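Local coordinates for protein nitrite transporter NirC (Salmonella enterica subsp. enterica serovar Typhimurium, PDB 4FC4) that carries nitrite in and out of the cell across the cytoplasmic membrane, as an ion channel of the formate/nitrite transporter family, at residues E196-W209 and I222-T234. Numbering follows the deposited sequence.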
ATOM      1  N   GLU B 196       6.137   2.031 -25.495  1.00 41.24           N
ATOM      2  CA  GLU B 196       7.250   1.116 -25.878  1.00 44.73           C
ATOM      3  C   GLU B 196       8.547   1.476 -25.143  1.00 45.67           C
ATOM      4  O   GLU B 196       9.032   2.621 -25.257  1.00 47.45           O
ATOM      5  CB  GLU B 196       7.527   1.215 -27.413  1.00 47.80           C
ATOM      6  CG  GLU B 196       6.488   0.597 -28.362  1.00 48.59           C
ATOM      7  CD  GLU B 196       6.385  -0.924 -28.283  1.00 49.77           C
ATOM      8  OE1 GLU B 196       7.241  -1.699 -28.800  1.00 46.00           O
ATOM      9  OE2 GLU B 196       5.418  -1.350 -27.655  1.00 50.35           O
ATOM     10  N   HIS B 197       9.125   0.520 -24.414  1.00 43.91           N
ATOM     11  CA  HIS B 197      10.404   0.756 -23.722  1.00 41.28           C
ATOM     12  C   HIS B 197      11.478  -0.007 -24.444  1.00 40.71           C
ATOM     13  O   HIS B 197      11.365  -1.210 -24.591  1.00 42.36           O
ATOM     14  CB  HIS B 197      10.309   0.362 -22.214  1.00 41.22           C
ATOM     15  CG  HIS B 197      11.513   0.790 -21.405  1.00 36.42           C
ATOM     16  ND1 HIS B 197      12.365  -0.086 -20.880  1.00 36.50           N
ATOM     17  CD2 HIS B 197      12.020   2.081 -21.100  1.00 37.17           C
ATOM     18  CE1 HIS B 197      13.396   0.591 -20.262  1.00 37.15           C
ATOM     19  NE2 HIS B 197      13.156   1.918 -20.381  1.00 36.14           N
ATOM     20  N   SER B 198      12.464   0.692 -25.001  1.00 45.84           N
ATOM     21  CA  SER B 198      13.540   0.067 -25.844  1.00 44.74           C
ATOM     22  C   SER B 198      14.278  -1.102 -25.123  1.00 44.33           C
ATOM     23  O   SER B 198      14.291  -2.236 -25.609  1.00 42.56           O
ATOM     24  CB  SER B 198      14.538   1.129 -26.327  1.00 42.92           C
ATOM     25  OG  SER B 198      15.281   1.676 -25.218  1.00 43.23           O
ATOM     26  N   VAL B 199      14.852  -0.828 -23.955  1.00 44.12           N
ATOM     27  CA  VAL B 199      15.551  -1.870 -23.160  1.00 46.33           C
ATOM     28  C   VAL B 199      14.596  -2.994 -22.719  1.00 44.18           C
ATOM     29  O   VAL B 199      14.915  -4.186 -22.787  1.00 47.13           O
ATOM     30  CB  VAL B 199      16.314  -1.240 -21.964  1.00 45.66           C
ATOM     31  CG1 VAL B 199      17.002  -2.282 -21.117  1.00 44.17           C
ATOM     32  CG2 VAL B 199      17.347  -0.235 -22.464  1.00 41.44           C
ATOM     33  N   ALA B 200      13.415  -2.647 -22.262  1.00 44.40           N
ATOM     34  CA  ALA B 200      12.464  -3.717 -21.878  1.00 43.54           C
ATOM     35  C   ALA B 200      12.096  -4.594 -23.102  1.00 44.10           C
ATOM     36  O   ALA B 200      11.891  -5.791 -22.959  1.00 43.20           O
ATOM     37  CB  ALA B 200      11.209  -3.143 -21.225  1.00 39.62           C
ATOM     38  N   ASN B 201      12.029  -4.006 -24.298  1.00 40.64           N
ATOM     39  CA  ASN B 201      11.720  -4.779 -25.494  1.00 42.43           C
ATOM     40  C   ASN B 201      12.831  -5.776 -25.815  1.00 42.69           C
ATOM     41  O   ASN B 201      12.565  -6.882 -26.262  1.00 43.95           O
ATOM     42  CB  ASN B 201      11.435  -3.885 -26.718  1.00 45.66           C
ATOM     43  CG  ASN B 201      10.069  -3.174 -26.671  1.00 44.17           C
ATOM     44  OD1 ASN B 201       9.757  -2.375 -27.593  1.00 53.78           O
ATOM     45  ND2 ASN B 201       9.273  -3.410 -25.630  1.00 39.10           N
ATOM     46  N   MET B 202      14.071  -5.381 -25.553  1.00 44.76           N
ATOM     47  CA  MET B 202      15.234  -6.253 -25.733  1.00 43.68           C
ATOM     48  C   MET B 202      15.031  -7.608 -25.061  1.00 42.30           C
ATOM     49  O   MET B 202      15.301  -8.633 -25.694  1.00 43.38           O
ATOM     50  CB  MET B 202      16.524  -5.624 -25.183  1.00 43.33           C
ATOM     51  CG  MET B 202      16.976  -4.346 -25.859  1.00 43.79           C
ATOM     52  SD  MET B 202      18.309  -3.502 -24.957  1.00 45.96           S
ATOM     53  CE  MET B 202      18.559  -2.097 -26.026  1.00 47.93           C
ATOM     54  N   THR B 203      14.568  -7.629 -23.810  1.00 37.12           N
ATOM     55  CA  THR B 203      14.333  -8.903 -23.137  1.00 36.50           C
ATOM     56  C   THR B 203      13.160  -9.640 -23.826  1.00 38.73           C
ATOM     57  O   THR B 203      13.204 -10.841 -24.089  1.00 38.93           O
ATOM     58  CB  THR B 203      14.076  -8.756 -21.601  1.00 34.64           C
ATOM     59  OG1 THR B 203      15.286  -8.370 -20.924  1.00 34.46           O
ATOM     60  CG2 THR B 203      13.670 -10.102 -21.011  1.00 34.32           C
ATOM     61  N   LEU B 204      12.088  -8.920 -24.134  1.00 42.99           N
ATOM     62  CA  LEU B 204      10.935  -9.581 -24.724  1.00 42.21           C
ATOM     63  C   LEU B 204      11.378 -10.224 -26.028  1.00 45.57           C
ATOM     64  O   LEU B 204      11.042 -11.397 -26.305  1.00 47.86           O
ATOM     65  CB  LEU B 204       9.814  -8.597 -24.982  1.00 39.72           C
ATOM     66  CG  LEU B 204       8.620  -9.314 -25.582  1.00 40.81           C
ATOM     67  CD1 LEU B 204       7.985 -10.307 -24.601  1.00 41.22           C
ATOM     68  CD2 LEU B 204       7.683  -8.219 -26.038  1.00 38.36           C
ATOM     69  N   PHE B 205      12.135  -9.459 -26.823  1.00 44.84           N
ATOM     70  CA  PHE B 205      12.547  -9.954 -28.109  1.00 47.57           C
ATOM     71  C   PHE B 205      13.411 -11.180 -27.998  1.00 50.63           C
ATOM     72  O   PHE B 205      13.323 -12.066 -28.853  1.00 52.58           O
ATOM     73  CB  PHE B 205      13.185  -8.874 -28.969  1.00 49.27           C
ATOM     74  CG  PHE B 205      12.210  -7.800 -29.421  1.00 49.37           C
ATOM     75  CD1 PHE B 205      10.933  -8.119 -29.801  1.00 52.38           C
ATOM     76  CD2 PHE B 205      12.575  -6.459 -29.442  1.00 50.91           C
ATOM     77  CE1 PHE B 205      10.037  -7.130 -30.199  1.00 55.08           C
ATOM     78  CE2 PHE B 205      11.688  -5.467 -29.850  1.00 49.88           C
ATOM     79  CZ  PHE B 205      10.414  -5.804 -30.225  1.00 50.00           C
ATOM     80  N   ALA B 206      14.195 -11.276 -26.913  1.00 51.12           N
ATOM     81  CA  ALA B 206      15.169 -12.361 -26.790  1.00 48.98           C
ATOM     82  C   ALA B 206      14.399 -13.628 -26.346  1.00 48.47           C
ATOM     83  O   ALA B 206      14.596 -14.748 -26.892  1.00 49.71           O
ATOM     84  CB  ALA B 206      16.320 -11.966 -25.855  1.00 43.29           C
ATOM     85  N   LEU B 207      13.483 -13.431 -25.412  1.00 43.81           N
ATOM     86  CA  LEU B 207      12.583 -14.480 -24.953  1.00 44.60           C
ATOM     87  C   LEU B 207      11.769 -15.111 -26.093  1.00 48.12           C
ATOM     88  O   LEU B 207      11.695 -16.330 -26.213  1.00 51.71           O
ATOM     89  CB  LEU B 207      11.607 -13.879 -23.941  1.00 44.29           C
ATOM     90  CG  LEU B 207      12.143 -13.548 -22.554  1.00 41.03           C
ATOM     91  CD1 LEU B 207      11.019 -12.898 -21.777  1.00 44.75           C
ATOM     92  CD2 LEU B 207      12.704 -14.796 -21.844  1.00 42.46           C
ATOM     93  N   SER B 208      11.139 -14.295 -26.932  1.00 49.36           N
ATOM     94  CA  SER B 208      10.460 -14.868 -28.062  1.00 51.22           C
ATOM     95  C   SER B 208      11.462 -15.550 -29.011  1.00 54.54           C
ATOM     96  O   SER B 208      11.190 -16.653 -29.549  1.00 60.22           O
ATOM     97  CB  SER B 208       9.592 -13.844 -28.791  1.00 49.75           C
ATOM     98  OG  SER B 208       8.922 -14.520 -29.840  1.00 51.53           O
ATOM     99  N   TRP B 209      12.629 -14.933 -29.196  1.00 54.67           N
ATOM    100  CA  TRP B 209      13.645 -15.498 -30.109  1.00 55.46           C
ATOM    101  C   TRP B 209      14.085 -16.873 -29.684  1.00 57.95           C
ATOM    102  O   TRP B 209      14.229 -17.773 -30.532  1.00 58.79           O
ATOM    103  CB  TRP B 209      14.855 -14.570 -30.262  1.00 54.11           C
ATOM    104  CG  TRP B 209      15.795 -15.023 -31.353  1.00 55.97           C
ATOM    105  CD1 TRP B 209      17.085 -15.526 -31.207  1.00 56.10           C
ATOM    106  CD2 TRP B 209      15.537 -15.054 -32.810  1.00 58.75           C
ATOM    107  NE1 TRP B 209      17.637 -15.854 -32.429  1.00 59.66           N
ATOM    108  CE2 TRP B 209      16.771 -15.598 -33.435  1.00 61.64           C
ATOM    109  CE3 TRP B 209      14.459 -14.696 -33.632  1.00 59.85           C
ATOM    110  CZ2 TRP B 209      16.894 -15.763 -34.819  1.00 60.98           C
ATOM    111  CZ3 TRP B 209      14.599 -14.864 -35.027  1.00 61.43           C
ATOM    112  CH2 TRP B 209      15.792 -15.387 -35.600  1.00 60.89           C
ATOM    113  N   ILE B 222      12.925  -7.394 -35.239  1.00 58.08           N
ATOM    114  CA  ILE B 222      13.425  -6.938 -33.934  1.00 56.54           C
ATOM    115  C   ILE B 222      14.204  -5.617 -34.076  1.00 55.73           C
ATOM    116  O   ILE B 222      13.946  -4.668 -33.355  1.00 52.19           O
ATOM    117  CB  ILE B 222      14.249  -8.004 -33.198  1.00 57.13           C
ATOM    118  CG1 ILE B 222      13.351  -9.189 -32.817  1.00 54.38           C
ATOM    119  CG2 ILE B 222      14.864  -7.399 -31.931  1.00 56.94           C
ATOM    120  CD1 ILE B 222      14.089 -10.453 -32.418  1.00 51.78           C
ATOM    121  N   GLY B 223      15.099  -5.537 -35.056  1.00 55.52           N
ATOM    122  CA  GLY B 223      15.880  -4.338 -35.268  1.00 55.39           C
ATOM    123  C   GLY B 223      15.032  -3.138 -35.632  1.00 56.35           C
ATOM    124  O   GLY B 223      15.293  -2.021 -35.185  1.00 57.94           O
ATOM    125  N   HIS B 224      14.018  -3.378 -36.456  1.00 58.62           N
ATOM    126  CA  HIS B 224      12.995  -2.376 -36.797  1.00 58.07           C
ATOM    127  C   HIS B 224      12.359  -1.733 -35.579  1.00 54.15           C
ATOM    128  O   HIS B 224      12.353  -0.511 -35.468  1.00 59.62           O
ATOM    129  CB  HIS B 224      11.917  -2.979 -37.709  1.00 55.49           C
ATOM    130  CG  HIS B 224      10.801  -2.015 -38.018  1.00 55.62           C
ATOM    131  ND1 HIS B 224      10.933  -1.020 -38.909  1.00 62.10           N
ATOM    132  CD2 HIS B 224       9.538  -1.896 -37.506  1.00 56.43           C
ATOM    133  CE1 HIS B 224       9.797  -0.313 -38.979  1.00 58.33           C
ATOM    134  NE2 HIS B 224       8.951  -0.834 -38.120  1.00 56.42           N
ATOM    135  N   ASN B 225      11.810  -2.533 -34.666  1.00 51.44           N
ATOM    136  CA  ASN B 225      11.242  -1.981 -33.383  1.00 50.35           C
ATOM    137  C   ASN B 225      12.275  -1.237 -32.523  1.00 50.76           C
ATOM    138  O   ASN B 225      12.050  -0.090 -32.175  1.00 49.98           O
ATOM    139  CB  ASN B 225      10.591  -3.066 -32.542  1.00 46.09           C
ATOM    140  CG  ASN B 225      10.066  -2.546 -31.186  1.00 47.44           C
ATOM    141  OD1 ASN B 225      10.846  -2.300 -30.257  1.00 45.22           O
ATOM    142  ND2 ASN B 225       8.732  -2.388 -31.073  1.00 42.13           N
ATOM    143  N   LEU B 226      13.407  -1.885 -32.207  1.00 51.28           N
ATOM    144  CA  LEU B 226      14.488  -1.272 -31.413  1.00 46.68           C
ATOM    145  C   LEU B 226      14.968   0.072 -32.007  1.00 50.54           C
ATOM    146  O   LEU B 226      15.163   1.038 -31.242  1.00 51.86           O
ATOM    147  CB  LEU B 226      15.640  -2.269 -31.148  1.00 43.72           C
ATOM    148  CG  LEU B 226      15.335  -3.503 -30.265  1.00 43.58           C
ATOM    149  CD1 LEU B 226      16.613  -4.274 -29.917  1.00 42.16           C
ATOM    150  CD2 LEU B 226      14.614  -3.100 -28.965  1.00 37.87           C
ATOM    151  N   LEU B 227      15.092   0.170 -33.346  1.00 50.67           N
ATOM    152  CA  LEU B 227      15.466   1.460 -33.951  1.00 52.57           C
ATOM    153  C   LEU B 227      14.506   2.593 -33.608  1.00 53.00           C
ATOM    154  O   LEU B 227      14.890   3.538 -32.932  1.00 55.56           O
ATOM    155  CB  LEU B 227      15.651   1.378 -35.462  1.00 54.43           C
ATOM    156  CG  LEU B 227      15.959   2.720 -36.151  1.00 57.93           C
ATOM    157  CD1 LEU B 227      17.285   3.325 -35.649  1.00 58.44           C
ATOM    158  CD2 LEU B 227      15.976   2.570 -37.688  1.00 57.30           C
ATOM    159  N   TRP B 228      13.251   2.475 -34.038  1.00 51.98           N
ATOM    160  CA  TRP B 228      12.234   3.491 -33.746  1.00 50.16           C
ATOM    161  C   TRP B 228      11.879   3.689 -32.264  1.00 49.45           C
ATOM    162  O   TRP B 228      11.704   4.826 -31.810  1.00 47.98           O
ATOM    163  CB  TRP B 228      11.025   3.285 -34.665  1.00 49.82           C
ATOM    164  CG  TRP B 228      11.494   3.366 -36.101  1.00 53.21           C
ATOM    165  CD1 TRP B 228      11.658   2.320 -37.003  1.00 54.56           C
ATOM    166  CD2 TRP B 228      11.967   4.563 -36.816  1.00 52.42           C
ATOM    167  NE1 TRP B 228      12.136   2.779 -38.198  1.00 56.18           N
ATOM    168  CE2 TRP B 228      12.335   4.114 -38.159  1.00 58.05           C
ATOM    169  CE3 TRP B 228      12.076   5.918 -36.495  1.00 53.27           C
ATOM    170  CZ2 TRP B 228      12.818   5.003 -39.131  1.00 60.90           C
ATOM    171  CZ3 TRP B 228      12.530   6.811 -37.462  1.00 58.94           C
ATOM    172  CH2 TRP B 228      12.922   6.363 -38.753  1.00 61.31           C
ATOM    173  N   VAL B 229      11.850   2.616 -31.488  1.00 47.86           N
ATOM    174  CA  VAL B 229      11.583   2.740 -30.037  1.00 49.64           C
ATOM    175  C   VAL B 229      12.727   3.456 -29.326  1.00 49.26           C
ATOM    176  O   VAL B 229      12.493   4.344 -28.530  1.00 50.62           O
ATOM    177  CB  VAL B 229      11.203   1.392 -29.424  1.00 45.20           C
ATOM    178  CG1 VAL B 229      10.970   1.491 -27.909  1.00 44.07           C
ATOM    179  CG2 VAL B 229       9.936   0.937 -30.142  1.00 43.89           C
ATOM    180  N   THR B 230      13.955   3.123 -29.687  1.00 49.50           N
ATOM    181  CA  THR B 230      15.088   3.845 -29.133  1.00 50.19           C
ATOM    182  C   THR B 230      15.104   5.336 -29.470  1.00 51.86           C
ATOM    183  O   THR B 230      15.239   6.171 -28.539  1.00 48.84           O
ATOM    184  CB  THR B 230      16.401   3.201 -29.565  1.00 49.36           C
ATOM    185  OG1 THR B 230      16.381   1.841 -29.124  1.00 47.62           O
ATOM    186  CG2 THR B 230      17.648   3.977 -29.001  1.00 47.74           C
ATOM    187  N   LEU B 231      14.998   5.668 -30.776  1.00 52.00           N
ATOM    188  CA  LEU B 231      14.947   7.073 -31.195  1.00 52.15           C
ATOM    189  C   LEU B 231      13.814   7.792 -30.435  1.00 51.91           C
ATOM    190  O   LEU B 231      13.990   8.923 -29.984  1.00 50.32           O
ATOM    191  CB  LEU B 231      14.816   7.250 -32.716  1.00 53.56           C
ATOM    192  CG  LEU B 231      15.911   6.667 -33.652  1.00 58.47           C
ATOM    193  CD1 LEU B 231      15.460   6.700 -35.102  1.00 56.70           C
ATOM    194  CD2 LEU B 231      17.296   7.300 -33.529  1.00 56.86           C
ATOM    195  N   GLY B 232      12.683   7.115 -30.227  1.00 49.94           N
ATOM    196  CA  GLY B 232      11.544   7.765 -29.556  1.00 48.72           C
ATOM    197  C   GLY B 232      11.810   7.975 -28.078  1.00 51.51           C
ATOM    198  O   GLY B 232      11.521   9.049 -27.539  1.00 56.88           O
ATOM    199  N   ASN B 233      12.334   6.944 -27.413  1.00 48.06           N
ATOM    200  CA  ASN B 233      12.799   7.066 -26.020  1.00 46.57           C
ATOM    201  C   ASN B 233      13.734   8.290 -25.857  1.00 50.22           C
ATOM    202  O   ASN B 233      13.641   9.024 -24.843  1.00 48.56           O
ATOM    203  CB  ASN B 233      13.556   5.803 -25.546  1.00 40.41           C
ATOM    204  CG  ASN B 233      12.661   4.595 -25.320  1.00 43.81           C
ATOM    205  OD1 ASN B 233      13.166   3.455 -25.250  1.00 44.00           O
ATOM    206  ND2 ASN B 233      11.340   4.814 -25.159  1.00 45.09           N
ATOM    207  N   THR B 234      14.633   8.466 -26.842  1.00 46.14           N
ATOM    208  CA  THR B 234      15.661   9.492 -26.837  1.00 49.90           C
ATOM    209  C   THR B 234      15.078  10.900 -26.982  1.00 52.63           C
ATOM    210  O   THR B 234      15.417  11.768 -26.197  1.00 54.92           O
ATOM    211  CB  THR B 234      16.691   9.240 -27.964  1.00 49.92           C
ATOM    212  OG1 THR B 234      17.185   7.901 -27.822  1.00 52.68           O
ATOM    213  CG2 THR B 234      17.848  10.220 -27.888  1.00 47.17           C
TER
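The amide of Asn-233 spans the start of helix 198-209 and the residues just ahead of it: OD1 takes the backbone N-H of Ser-198 on a lone pair, at 2.9 Å from N, while ND2 reaches Glu-196 O at 3.2 Å and lies in that carbonyl plane. Two turns earlier, Asn-225 ND2 donates nearly straight (165°) to Glu-196 OE1 at 2.8 Å, meeting the anti side of a carboxylate turned steeply against the amide. Between the two asparagines, Val-229 CG1 lies 3.5 Å from Glu-196 CB. Farther along, Leu-226 sits as a knob among Ser-198, Asn-201, Met-202 and Phe-205, and Ile-222 CG2 comes 3.5 Å from Phe-205 CD2. With chi1 at 177°, Asn-225 brings its amide to the edge of the Phe-205 ring. Behind this shell, Lys-145 forms a salt bridge with Glu-196 OE2, and its carbonyl also accepts from Asn-225 ND2; Gly-157 O takes a second bond from Asn-233 ND2. His-197, which probably lines the pore as in this family, N-caps helix 198-209 through Ala-200 N. Buried polar bonds from antiparallel helix 219-248 thus hold the break between helices 177-192 and 198-209, and Lys-145 would be expected to favour a charged Glu-196.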